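ABC transporter ATP-binding protein (Leptospira interrogans serovar Copenhageni, PDB 4HZI) probably binds and hydrolyses ATP as the ATPase subunit of an orphan ABC transporter involved in manganese utilization and tolerance. Local coordinates at residues G111-S116 with I182-S187; T131-L136 with E149-T154; L195-P200 with S227-H232; F215-H220 with P238-K243. All blocks are in the same frame, centred on the assembly; numbering follows the deposited sequence.

Contact 1. Residues G111-S116 with I182-S187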
loop_
_atom_site.group_PDB
_atom_site.type_symbol
_atom_site.label_atom_id
_atom_site.label_comp_id
_atom_site.label_asym_id
_atom_site.label_seq_id
_atom_site.Cartn_x
_atom_site.Cartn_y
_atom_site.Cartn_z
ATOM N N GLY A 111 16.776 3.783 16.305
ATOM C CA GLY A 111 16.899 3.401 14.891
ATOM C C GLY A 111 15.607 3.650 14.156
ATOM O O GLY A 111 14.545 3.454 14.720
ATOM N N ILE A 112 15.681 4.079 12.905
ATOM C CA ILE A 112 14.510 4.273 12.086
ATOM C C ILE A 112 14.625 3.506 10.813
ATOM O O ILE A 112 15.652 3.617 10.114
ATOM C CB ILE A 112 14.327 5.733 11.609
ATOM C CG1 ILE A 112 14.253 6.685 12.776
ATOM C CG2 ILE A 112 13.065 5.834 10.728
ATOM C CD1 ILE A 112 12.976 6.556 13.565
ATOM N N LEU A 113 13.584 2.744 10.498
ATOM C CA LEU A 113 13.456 2.153 9.170
ATOM C C LEU A 113 12.317 2.896 8.460
ATOM O O LEU A 113 11.126 2.732 8.800
ATOM C CB LEU A 113 13.172 0.657 9.271
ATOM C CG LEU A 113 13.373 -0.216 8.006
ATOM C CD1 LEU A 113 12.952 -1.651 8.266
ATOM C CD2 LEU A 113 12.657 0.280 6.771
ATOM N N ASP A 114 12.670 3.723 7.488
ATOM C CA ASP A 114 11.674 4.417 6.646
ATOM C C ASP A 114 12.123 4.398 5.173
ATOM O O ASP A 114 13.284 4.615 4.860
ATOM C CB ASP A 114 11.341 5.833 7.175
ATOM C CG ASP A 114 12.353 6.888 6.774
ATOM O OD1 ASP A 114 13.536 6.559 6.518
ATOM O OD2 ASP A 114 11.943 8.069 6.726
ATOM N N SER A 115 11.196 4.073 4.283
ATOM C CA SER A 115 11.549 3.736 2.901
ATOM C C SER A 115 11.766 4.970 2.021
ATOM O O SER A 115 12.419 4.877 0.990
ATOM C CB SER A 115 10.480 2.814 2.304
ATOM O OG SER A 115 10.220 1.722 3.185
ATOM N N SER A 116 11.232 6.119 2.434
ATOM C CA SER A 116 11.481 7.380 1.726
ATOM C C SER A 116 12.903 7.871 2.000
ATOM O O SER A 116 13.667 8.125 1.065
ATOM C CB SER A 116 10.445 8.453 2.109
ATOM O OG SER A 116 10.024 8.320 3.457
ATOM N N ILE A 182 17.877 -4.763 4.147
ATOM C CA ILE A 182 19.091 -3.996 4.230
ATOM C C ILE A 182 18.848 -2.674 4.946
ATOM O O ILE A 182 19.699 -2.227 5.761
ATOM C CB ILE A 182 19.742 -3.829 2.829
ATOM C CG1 ILE A 182 20.209 -5.201 2.281
ATOM C CG2 ILE A 182 20.890 -2.864 2.871
ATOM C CD1 ILE A 182 20.892 -6.123 3.249
ATOM N N LEU A 183 17.690 -2.056 4.689
ATOM C CA LEU A 183 17.294 -0.880 5.466
ATOM C C LEU A 183 17.125 -1.200 6.950
ATOM O O LEU A 183 17.477 -0.364 7.801
ATOM C CB LEU A 183 16.058 -0.201 4.897
ATOM C CG LEU A 183 16.281 0.382 3.499
ATOM C CD1 LEU A 183 14.986 0.964 2.956
ATOM C CD2 LEU A 183 17.374 1.427 3.519
ATOM N N PHE A 184 16.626 -2.369 7.285
ATOM C CA PHE A 184 16.581 -2.766 8.667
ATOM C C PHE A 184 18.012 -2.832 9.274
ATOM O O PHE A 184 18.282 -2.305 10.366
ATOM C CB PHE A 184 15.861 -4.075 8.790
ATOM C CG PHE A 184 15.738 -4.595 10.201
ATOM C CD1 PHE A 184 16.723 -5.392 10.766
ATOM C CD2 PHE A 184 14.634 -4.287 10.979
ATOM C CE1 PHE A 184 16.600 -5.887 12.055
ATOM C CE2 PHE A 184 14.506 -4.770 12.265
ATOM C CZ PHE A 184 15.494 -5.555 12.822
ATOM N N LEU A 185 18.948 -3.433 8.536
ATOM C CA LEU A 185 20.333 -3.528 9.032
ATOM C C LEU A 185 20.935 -2.154 9.259
ATOM O O LEU A 185 21.594 -1.891 10.282
ATOM C CB LEU A 185 21.204 -4.375 8.083
ATOM C CG LEU A 185 20.775 -5.819 7.952
ATOM C CD1 LEU A 185 21.766 -6.635 7.156
ATOM C CD2 LEU A 185 20.556 -6.413 9.348
ATOM N N ARG A 186 20.699 -1.270 8.303
ATOM C CA ARG A 186 21.127 0.105 8.401
ATOM C C ARG A 186 20.605 0.784 9.687
ATOM O O ARG A 186 21.337 1.572 10.344
ATOM C CB ARG A 186 20.662 0.857 7.188
ATOM C CG ARG A 186 20.972 2.337 7.248
ATOM C CD ARG A 186 20.511 3.070 6.003
ATOM N NE ARG A 186 20.786 4.494 6.111
ATOM C CZ ARG A 186 20.125 5.360 6.888
ATOM N NH1 ARG A 186 19.100 4.969 7.638
ATOM N NH2 ARG A 186 20.507 6.637 6.931
ATOM N N SER A 187 19.348 0.466 10.020
ATOM C CA SER A 187 18.633 1.081 11.152
ATOM C C SER A 187 19.237 0.640 12.495
ATOM O O SER A 187 19.141 1.354 13.498
ATOM C CB SER A 187 17.085 0.783 11.023
ATOM O OG SER A 187 16.729 -0.491 11.564
HETATM O O HOH W 1 17.307 2.335 7.655
#
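L113 reaches from strand 110-113 across L183 and F184 of helix 176-188, its side chain meeting both at roughly right angles. Its CG stands anti to the backbone N (chi1 -164°), which turns the two methyl branches to the helix: L113 CD2 lies 3.9 Å from L183 CB, and L113 CD1 is 3.8 Å from F184 CB. The same CD1 methyl arrives at the edge of the F184 ring, close to its plane. F184 leaves the helix heading away from the strand, though its CB is still touched, and its ring packs edge-to-face with Y219 and against F215.

One turn on, S187 presents its CB methylene to the strand backbone, 3.3 Å from I112 O. The S187 hydroxyl turns back along the helix and donates to F184 O at 2.7 Å, in the carbonyl plane on a lone pair. S187 O also receives a CA-H...O contact from G111 CA at 3.3 Å. On the more polar side, water 1 accepts from R186 NH1 in the guanidinium plane and sits 2.7 Å from L183 O, with I112 O also near; R186 NE bonds to T134.

The strand and helix axes run antiparallel, 7.2 Å apart at closest. In this ABC ATPase seam, the helix that begins within a sequence, LSSGE, fitting the signature motif packs on an edge strand of the sheet, whose end probably leads into the Q-loop.

Contact 2. Residues T131-L136 with E149-T154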
loop_
_atom_site.group_PDB
_atom_site.type_symbol
_atom_site.label_atom_id
_atom_site.label_comp_id
_atom_site.label_asym_id
_atom_site.label_seq_id
_atom_site.Cartn_x
_atom_site.Cartn_y
_atom_site.Cartn_z
ATOM N N THR A 131 25.422 1.029 1.945
ATOM C CA THR A 131 24.105 1.471 2.383
ATOM C C THR A 131 23.976 1.320 3.887
ATOM O O THR A 131 23.445 2.201 4.543
ATOM C CB THR A 131 23.020 0.680 1.626
ATOM O OG1 THR A 131 23.122 0.982 0.224
ATOM C CG2 THR A 131 21.641 1.043 2.110
ATOM N N ILE A 132 24.482 0.229 4.440
ATOM C CA ILE A 132 24.424 0.044 5.866
ATOM C C ILE A 132 25.284 1.102 6.566
ATOM O O ILE A 132 24.894 1.680 7.572
ATOM C CB ILE A 132 24.792 -1.372 6.259
ATOM C CG1 ILE A 132 23.779 -2.319 5.609
ATOM C CG2 ILE A 132 24.821 -1.529 7.776
ATOM C CD1 ILE A 132 24.111 -3.761 5.748
ATOM N N LEU A 133 26.451 1.379 6.009
ATOM C CA LEU A 133 27.344 2.345 6.620
ATOM C C LEU A 133 26.760 3.753 6.617
ATOM O O LEU A 133 27.025 4.522 7.523
ATOM C CB LEU A 133 28.709 2.301 5.920
ATOM C CG LEU A 133 29.497 1.003 6.211
ATOM C CD1 LEU A 133 30.612 0.856 5.194
ATOM C CD2 LEU A 133 30.084 0.992 7.622
ATOM N N THR A 134 25.947 4.116 5.636
ATOM C CA THR A 134 25.306 5.459 5.699
ATOM C C THR A 134 24.477 5.663 6.964
ATOM O O THR A 134 24.187 6.785 7.335
ATOM C CB THR A 134 24.380 5.725 4.524
ATOM O OG1 THR A 134 23.328 4.748 4.537
ATOM C CG2 THR A 134 25.160 5.673 3.220
ATOM N N GLY A 135 24.120 4.575 7.635
ATOM C CA GLY A 135 23.377 4.662 8.874
ATOM C C GLY A 135 24.176 5.137 10.056
ATOM O O GLY A 135 23.613 5.454 11.068
ATOM N N LEU A 136 25.502 5.144 9.956
ATOM C CA LEU A 136 26.336 5.593 11.086
ATOM C C LEU A 136 26.009 7.043 11.491
ATOM O O LEU A 136 25.741 7.908 10.645
ATOM C CB LEU A 136 27.807 5.462 10.751
ATOM C CG LEU A 136 28.297 4.013 10.652
ATOM C CD1 LEU A 136 29.640 4.001 9.936
ATOM C CD2 LEU A 136 28.396 3.322 12.004
ATOM N N GLU A 149 37.392 -0.080 11.451
ATOM C CA GLU A 149 36.638 -0.894 12.406
ATOM C C GLU A 149 35.114 -0.812 12.159
ATOM O O GLU A 149 34.357 -1.771 12.399
ATOM C CB GLU A 149 36.931 -0.460 13.830
ATOM C CG GLU A 149 36.271 -1.370 14.867
ATOM C CD GLU A 149 36.427 -0.877 16.302
ATOM O OE1 GLU A 149 37.505 -0.336 16.650
ATOM O OE2 GLU A 149 35.464 -1.041 17.089
ATOM N N GLU A 150 34.662 0.353 11.733
ATOM C CA GLU A 150 33.269 0.496 11.296
ATOM C C GLU A 150 32.915 -0.396 10.091
ATOM O O GLU A 150 31.870 -1.067 10.091
ATOM C CB GLU A 150 32.967 1.968 11.003
ATOM C CG GLU A 150 32.760 2.753 12.303
ATOM C CD GLU A 150 32.815 4.263 12.155
ATOM O OE1 GLU A 150 33.097 4.778 11.041
ATOM O OE2 GLU A 150 32.552 4.941 13.183
ATOM N N GLU A 151 33.787 -0.425 9.081
ATOM C CA GLU A 151 33.628 -1.382 7.970
ATOM C C GLU A 151 33.512 -2.815 8.465
ATOM O O GLU A 151 32.639 -3.546 8.019
ATOM C CB GLU A 151 34.786 -1.300 6.978
ATOM C CG GLU A 151 34.986 0.074 6.357
ATOM C CD GLU A 151 34.341 0.222 4.996
ATOM O OE1 GLU A 151 34.070 -0.808 4.342
ATOM O OE2 GLU A 151 34.119 1.381 4.578
ATOM N N THR A 152 34.381 -3.213 9.391
ATOM C CA THR A 152 34.377 -4.563 9.921
ATOM C C THR A 152 33.080 -4.869 10.666
ATOM O O THR A 152 32.543 -5.984 10.574
ATOM C CB THR A 152 35.577 -4.785 10.883
ATOM O OG1 THR A 152 36.798 -4.481 10.188
ATOM C CG2 THR A 152 35.626 -6.219 11.380
ATOM N N LYS A 153 32.594 -3.901 11.431
ATOM C CA LYS A 153 31.359 -4.112 12.205
ATOM C C LYS A 153 30.142 -4.334 11.278
ATOM O O LYS A 153 29.267 -5.167 11.556
ATOM C CB LYS A 153 31.111 -2.931 13.141
ATOM C CG LYS A 153 32.035 -2.930 14.348
ATOM C CD LYS A 153 31.874 -1.669 15.189
ATOM C CE LYS A 153 32.297 -1.924 16.631
ATOM N NZ LYS A 153 32.562 -0.661 17.362
ATOM N N THR A 154 30.105 -3.604 10.174
ATOM C CA THR A 154 29.049 -3.804 9.189
ATOM C C THR A 154 29.104 -5.192 8.571
ATOM O O THR A 154 28.074 -5.817 8.344
ATOM C CB THR A 154 29.063 -2.710 8.134
ATOM O OG1 THR A 154 28.476 -1.537 8.706
ATOM C CG2 THR A 154 28.256 -3.099 6.884
#
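L133 has CG anti to its carbonyl carbon (chi1 -70°), and T154 carries OG1 in the equivalent place (chi1 -77°); the two side chains are thereby brought together between helices 128-133 and 148-160. Both helices belong to the helical subdomain of the ABC ATPase fold, where 128-133 also leans on helix 176-188, which probably carries the signature motif, through I132, in touch with I182 and L185.

L133 splits its two methyls between the E151 carboxylate and the turn from E150 to T154. Its CD1 methyl abuts the carboxylate of E151, 3.6 Å from E151 OE2; E151 starts away from L133, but a bend at chi2 (-97°) swings the acid group back, and its side chain crosses that of L133 at about a right angle. A long, weak ion pair with K129 may help to hold this carboxylate. The CD2 methyl meets the helix backbone, 3.7 Å from E150 O.

I132 flanks T154, with I132 CG2 3.9 Å from T154 CG2. At the far end L136, which closes a type I turn begun at L133, touches E150 with its CD1 from CB to the carboxylate, 3.7 Å from E150 OE1, the two side chains crossing at a slant. That oxygen accepts from S147 N at the start of the helix, which probably steadies the carboxylate against the leucine. The contact is tightest at L133 CD2, which is 3.2 Å from T154 OG1.

Contact 3. Residues L195-P200 with S227-H232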
loop_
_atom_site.group_PDB
_atom_site.type_symbol
_atom_site.label_atom_id
_atom_site.label_comp_id
_atom_site.label_asym_id
_atom_site.label_seq_id
_atom_site.Cartn_x
_atom_site.Cartn_y
_atom_site.Cartn_z
ATOM N N LEU A 195 13.972 0.532 18.028
ATOM C CA LEU A 195 13.805 0.673 16.599
ATOM C C LEU A 195 12.387 1.079 16.253
ATOM O O LEU A 195 11.401 0.512 16.736
ATOM C CB LEU A 195 14.103 -0.663 15.930
ATOM C CG LEU A 195 13.819 -0.785 14.437
ATOM C CD1 LEU A 195 14.535 0.250 13.575
ATOM C CD2 LEU A 195 14.286 -2.171 14.029
ATOM N N ILE A 196 12.270 2.060 15.383
ATOM C CA ILE A 196 10.971 2.388 14.815
ATOM C C ILE A 196 10.880 1.914 13.376
ATOM O O ILE A 196 11.699 2.292 12.547
ATOM C CB ILE A 196 10.714 3.907 14.820
ATOM C CG1 ILE A 196 10.799 4.503 16.209
ATOM C CG2 ILE A 196 9.353 4.169 14.199
ATOM C CD1 ILE A 196 10.687 6.040 16.229
ATOM N N MET A 197 9.914 1.052 13.072
ATOM C CA MET A 197 9.682 0.620 11.709
ATOM C C MET A 197 8.378 1.252 11.199
ATOM O O MET A 197 7.279 0.863 11.569
ATOM C CB MET A 197 9.607 -0.890 11.608
ATOM C CG MET A 197 10.972 -1.514 11.854
ATOM S SD MET A 197 10.853 -3.276 11.744
ATOM C CE MET A 197 10.625 -3.586 13.486
ATOM N N ASP A 198 8.542 2.265 10.368
ATOM C CA ASP A 198 7.455 3.108 9.919
ATOM C C ASP A 198 6.937 2.617 8.566
ATOM O O ASP A 198 7.539 2.928 7.530
ATOM C CB ASP A 198 8.004 4.550 9.819
ATOM C CG ASP A 198 6.930 5.588 9.522
ATOM O OD1 ASP A 198 5.723 5.249 9.541
ATOM O OD2 ASP A 198 7.326 6.762 9.277
ATOM N N GLU A 199 5.894 1.785 8.573
ATOM C CA GLU A 199 5.268 1.282 7.346
ATOM C C GLU A 199 6.305 0.503 6.497
ATOM O O GLU A 199 6.436 0.762 5.299
ATOM C CB GLU A 199 4.736 2.473 6.531
ATOM C CG GLU A 199 3.586 3.186 7.227
ATOM C CD GLU A 199 2.259 2.474 7.021
ATOM O OE1 GLU A 199 2.263 1.343 6.457
ATOM O OE2 GLU A 199 1.211 3.034 7.416
ATOM N N PRO A 200 7.101 -0.375 7.136
ATOM C CA PRO A 200 8.188 -1.054 6.444
ATOM C C PRO A 200 7.714 -1.951 5.300
ATOM O O PRO A 200 8.533 -2.260 4.435
ATOM C CB PRO A 200 8.796 -1.922 7.534
ATOM C CG PRO A 200 7.642 -2.245 8.406
ATOM C CD PRO A 200 6.901 -0.931 8.480
ATOM N N SER A 227 10.979 -2.573 19.849
ATOM C CA SER A 227 10.486 -1.956 18.635
ATOM C C SER A 227 9.081 -1.406 18.684
ATOM O O SER A 227 8.248 -1.854 19.454
ATOM C CB SER A 227 10.638 -2.909 17.442
ATOM O OG SER A 227 9.668 -3.901 17.413
ATOM N N LEU A 228 8.848 -0.485 17.757
ATOM C CA LEU A 228 7.560 0.117 17.497
ATOM C C LEU A 228 7.317 0.008 16.017
ATOM O O LEU A 228 8.064 0.518 15.244
ATOM C CB LEU A 228 7.555 1.597 17.906
ATOM C CG LEU A 228 6.292 2.394 17.629
ATOM C CD1 LEU A 228 5.089 1.859 18.385
ATOM C CD2 LEU A 228 6.483 3.862 18.022
ATOM N N TYR A 229 6.278 -0.689 15.646
ATOM C CA TYR A 229 5.926 -1.005 14.269
ATOM C C TYR A 229 4.683 -0.219 13.920
ATOM O O TYR A 229 3.624 -0.362 14.556
ATOM C CB TYR A 229 5.649 -2.491 14.173
ATOM C CG TYR A 229 5.522 -3.100 12.794
ATOM C CD1 TYR A 229 4.315 -3.045 12.082
ATOM C CD2 TYR A 229 6.591 -3.775 12.198
ATOM C CE1 TYR A 229 4.200 -3.637 10.831
ATOM C CE2 TYR A 229 6.467 -4.370 10.951
ATOM C CZ TYR A 229 5.292 -4.268 10.260
ATOM O OH TYR A 229 5.180 -4.853 9.027
ATOM N N ILE A 230 4.785 0.595 12.888
ATOM C CA ILE A 230 3.678 1.472 12.493
ATOM C C ILE A 230 3.064 1.023 11.184
ATOM O O ILE A 230 3.749 0.882 10.174
ATOM C CB ILE A 230 4.215 2.906 12.351
ATOM C CG1 ILE A 230 4.804 3.351 13.721
ATOM C CG2 ILE A 230 3.098 3.892 11.947
ATOM C CD1 ILE A 230 6.163 3.826 13.581
ATOM N N THR A 231 1.746 0.831 11.196
ATOM C CA THR A 231 1.020 0.338 10.049
ATOM C C THR A 231 -0.435 0.784 10.048
ATOM O O THR A 231 -1.005 1.166 11.088
ATOM C CB THR A 231 1.099 -1.216 9.953
ATOM O OG1 THR A 231 0.509 -1.657 8.739
ATOM C CG2 THR A 231 0.411 -1.860 11.103
ATOM N N HIS A 232 -1.021 0.724 8.855
ATOM C CA HIS A 232 -2.472 0.809 8.689
ATOM C C HIS A 232 -3.070 -0.497 8.221
ATOM O O HIS A 232 -4.264 -0.571 7.999
ATOM C CB HIS A 232 -2.903 1.964 7.794
ATOM C CG HIS A 232 -2.541 1.799 6.354
ATOM N ND1 HIS A 232 -1.319 2.196 5.873
ATOM C CD2 HIS A 232 -3.248 1.366 5.280
ATOM C CE1 HIS A 232 -1.264 1.979 4.569
ATOM N NE2 HIS A 232 -2.410 1.460 4.185
#
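I230 N donates to M197 O at 2.8 Å, nearly straight (171°), within a ladder of backbone bonds that also runs from L228 N to L195 O and from M197 N to L228 O. The last rung, E199 N to I230 O at 2.8 Å, is more bent (137°), for E199 has left the strand with a left-handed backbone. Beyond it H232 ND1 donates to E199 OE2 at 3.1 Å (167°). The oxygen lies in the imidazole plane, at the ring edge, and is approached on its syn side, tilted out of the carboxylate plane. A bend at chi2 of E199 brings the carboxylate near T231 CA and H232.

These are the neighbouring parallel strands of a beta-alpha-beta crossover, connected through helix 206-222. LIMDEP, residues 195-200, fits the Walker B motif of ABC ATPases, and H232 fits the H-loop histidine; D205 of the second subunit packs on H232.

On the face bearing I196, D198 and I230, the methyls I196 CG2 and I230 CD1 are squeezed to 3.3 Å, closer than usual for carbons, and I230 also touches K73 of the probable P-loop. D198 OD1 lies 3.8 Å from I230 CG2. On the other face, with L195 and S227, M197 and Y229 form an oblique Met-aromatic pair, M197 SD 5.5 Å from the Y229 ring centroid. P200 CD lies over one face of that ring, toward its rim, while P200 CG touches Y229 CE2 at 3.5 Å. M197 CE reaches S227 CB at 4.0 Å, while S227 OG bonds to H62 and Y241.

Contact 4. Residues F215-H220 with P238-K243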
loop_
_atom_site.group_PDB
_atom_site.type_symbol
_atom_site.label_atom_id
_atom_site.label_comp_id
_atom_site.label_asym_id
_atom_site.label_seq_id
_atom_site.Cartn_x
_atom_site.Cartn_y
_atom_site.Cartn_z
ATOM N N PHE A 215 12.601 -12.472 7.353
ATOM C CA PHE A 215 13.833 -11.949 7.837
ATOM C C PHE A 215 13.657 -11.345 9.222
ATOM O O PHE A 215 14.509 -11.561 10.081
ATOM C CB PHE A 215 14.394 -10.945 6.863
ATOM C CG PHE A 215 15.420 -10.036 7.448
ATOM C CD1 PHE A 215 16.764 -10.371 7.411
ATOM C CD2 PHE A 215 15.050 -8.843 8.017
ATOM C CE1 PHE A 215 17.705 -9.528 7.956
ATOM C CE2 PHE A 215 15.979 -7.999 8.553
ATOM C CZ PHE A 215 17.315 -8.334 8.517
ATOM N N LEU A 216 12.575 -10.582 9.456
ATOM C CA LEU A 216 12.345 -10.027 10.792
ATOM C C LEU A 216 12.188 -11.057 11.857
ATOM O O LEU A 216 12.695 -10.894 12.976
ATOM C CB LEU A 216 11.048 -9.214 10.841
ATOM C CG LEU A 216 11.160 -7.760 10.588
ATOM C CD1 LEU A 216 9.743 -7.167 10.810
ATOM C CD2 LEU A 216 12.172 -7.162 11.567
ATOM N N LYS A 217 11.438 -12.099 11.543
ATOM C CA LYS A 217 11.204 -13.135 12.498
ATOM C C LYS A 217 12.483 -13.873 12.847
ATOM O O LYS A 217 12.663 -14.293 13.980
ATOM C CB LYS A 217 10.186 -14.121 11.980
ATOM C CG LYS A 217 8.764 -13.616 11.992
ATOM C CD LYS A 217 7.837 -14.698 11.451
ATOM C CE LYS A 217 6.769 -15.040 12.463
ATOM N NZ LYS A 217 5.734 -15.967 11.934
ATOM N N GLU A 218 13.363 -13.998 11.871
ATOM C CA GLU A 218 14.608 -14.700 12.036
ATOM C C GLU A 218 15.536 -13.879 12.905
ATOM O O GLU A 218 16.182 -14.384 13.822
ATOM C CB GLU A 218 15.204 -14.976 10.654
ATOM C CG GLU A 218 16.445 -15.842 10.676
ATOM C CD GLU A 218 16.436 -16.900 9.580
ATOM O OE1 GLU A 218 15.895 -16.631 8.474
ATOM O OE2 GLU A 218 16.966 -18.005 9.839
ATOM N N TYR A 219 15.550 -12.581 12.657
ATOM C CA TYR A 219 16.311 -11.669 13.460
ATOM C C TYR A 219 15.844 -11.754 14.929
ATOM O O TYR A 219 16.678 -11.828 15.860
ATOM C CB TYR A 219 16.217 -10.237 12.881
ATOM C CG TYR A 219 17.086 -9.268 13.636
ATOM C CD1 TYR A 219 18.398 -9.062 13.259
ATOM C CD2 TYR A 219 16.611 -8.595 14.757
ATOM C CE1 TYR A 219 19.225 -8.226 13.986
ATOM C CE2 TYR A 219 17.415 -7.722 15.479
ATOM C CZ TYR A 219 18.739 -7.555 15.098
ATOM O OH TYR A 219 19.551 -6.685 15.783
ATOM N N HIS A 220 14.531 -11.708 15.131
ATOM C CA HIS A 220 13.934 -11.746 16.445
ATOM C C HIS A 220 14.253 -13.049 17.178
ATOM O O HIS A 220 14.420 -13.046 18.391
ATOM C CB HIS A 220 12.436 -11.598 16.327
ATOM C CG HIS A 220 11.694 -11.723 17.618
ATOM N ND1 HIS A 220 11.068 -12.886 18.002
ATOM C CD2 HIS A 220 11.492 -10.841 18.619
ATOM C CE1 HIS A 220 10.518 -12.717 19.186
ATOM N NE2 HIS A 220 10.770 -11.482 19.585
ATOM N N PRO A 238 3.808 -8.890 12.239
ATOM C CA PRO A 238 4.327 -10.213 12.601
ATOM C C PRO A 238 3.844 -10.708 13.955
ATOM O O PRO A 238 3.492 -9.922 14.853
ATOM C CB PRO A 238 5.838 -10.005 12.700
ATOM C CG PRO A 238 6.134 -8.667 12.240
ATOM C CD PRO A 238 4.860 -7.886 12.069
ATOM N N ASP A 239 3.939 -12.016 14.148
ATOM C CA ASP A 239 3.487 -12.640 15.378
ATOM C C ASP A 239 4.170 -12.229 16.672
ATOM O O ASP A 239 3.594 -12.403 17.739
ATOM C CB ASP A 239 3.567 -14.182 15.249
ATOM C CG ASP A 239 5.026 -14.733 15.257
ATOM O OD1 ASP A 239 6.033 -13.978 15.143
ATOM O OD2 ASP A 239 5.156 -15.976 15.373
ATOM N N PHE A 240 5.381 -11.693 16.636
ATOM C CA PHE A 240 6.039 -11.377 17.903
ATOM C C PHE A 240 5.601 -10.028 18.547
ATOM O O PHE A 240 6.045 -9.681 19.603
ATOM C CB PHE A 240 7.552 -11.474 17.804
ATOM C CG PHE A 240 8.186 -10.561 16.832
ATOM C CD1 PHE A 240 8.492 -9.240 17.176
ATOM C CD2 PHE A 240 8.536 -11.002 15.588
ATOM C CE1 PHE A 240 9.095 -8.389 16.275
ATOM C CE2 PHE A 240 9.129 -10.157 14.666
ATOM C CZ PHE A 240 9.403 -8.830 14.994
ATOM N N TYR A 241 4.749 -9.283 17.868
ATOM C CA TYR A 241 4.159 -8.052 18.431
ATOM C C TYR A 241 3.144 -8.416 19.491
ATOM O O TYR A 241 2.147 -9.097 19.235
ATOM C CB TYR A 241 3.582 -7.142 17.308
ATOM C CG TYR A 241 4.753 -6.429 16.702
ATOM C CD1 TYR A 241 5.286 -5.285 17.292
ATOM C CD2 TYR A 241 5.419 -6.968 15.595
ATOM C CE1 TYR A 241 6.457 -4.708 16.796
ATOM C CE2 TYR A 241 6.588 -6.398 15.110
ATOM C CZ TYR A 241 7.110 -5.289 15.681
ATOM O OH TYR A 241 8.298 -4.760 15.150
ATOM N N SER A 242 3.415 -8.000 20.714
ATOM C CA SER A 242 2.572 -8.410 21.841
ATOM C C SER A 242 1.685 -7.305 22.438
ATOM O O SER A 242 0.806 -7.586 23.258
ATOM C CB SER A 242 3.489 -8.945 22.947
ATOM O OG SER A 242 4.225 -7.890 23.557
ATOM N N LYS A 243 1.933 -6.055 22.061
ATOM C CA LYS A 243 1.212 -4.874 22.605
ATOM C C LYS A 243 0.804 -4.034 21.416
ATOM O O LYS A 243 1.472 -4.077 20.367
ATOM C CB LYS A 243 2.129 -3.994 23.438
ATOM C CG LYS A 243 2.799 -4.643 24.628
ATOM C CD LYS A 243 1.812 -4.791 25.766
ATOM C CE LYS A 243 1.546 -3.453 26.433
ATOM N NZ LYS A 243 1.454 -3.627 27.909
HETATM O O HOH W 2 3.879 -13.756 11.920
#
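H220 and F240 form the tight part of this contact, an offset stack with centroids 4.2 Å apart and planes only 7° from parallel. The two side chains run antiparallel past one another, so each CB methylene lies over the partner's face: F240 CB is 3.7 Å from the H220 centroid, and H220 CB is 4.1 Å from the F240 centroid. F240 CG takes the crowded position between the backbone N and the carbonyl carbon (chi1 61°), which turns the ring to the helix and brings F240 CE2 within 4.0 Å of L216 O.

The touch of L216 CD1 on P238 CG is slack, at 4.2 Å. On the outer, hydrated side, K217 and D239 cross at about a right angle in a long salt bridge, K217 NZ to D239 OD2 at 3.5 Å, although K217 CE comes as close as 3.0 Å to D239 OD1. Water 2 supplements it, accepting from both K217 NZ and D239 N.

H62 meets both stacked rings, edge-to-face with F240. The type I turn 238-241 rests on helix 206-222 in the loop between strands 227-231 and 243-248, and S242 and K243 then join strand 62-67 by backbone bonds as strand 243-248 begins.

In the fold
Contacts 1 and 3 share the main sheet of the nucleotide-binding domain, with contact 4 flanking it, while contact 2 lies out in the helical subdomain. Strands 110-113 and 194-198 are sheet neighbours, so contacts 1 and 3, with centres about 10 Å apart, are joined by backbone bonds. Contact 2 is nested in the chain between the segments of contact 1, about 13 Å away between centres, and a probable hydrogen bond from R186 to T134 ties the two. Contacts 3 and 4 alternate along the chain, their centres about 12 Å apart, linked by S227 and Y241; F184 packs on L216 between contacts 1 and 4. Helix 176-188 thus connects the helical subdomain to the ATPase sheet.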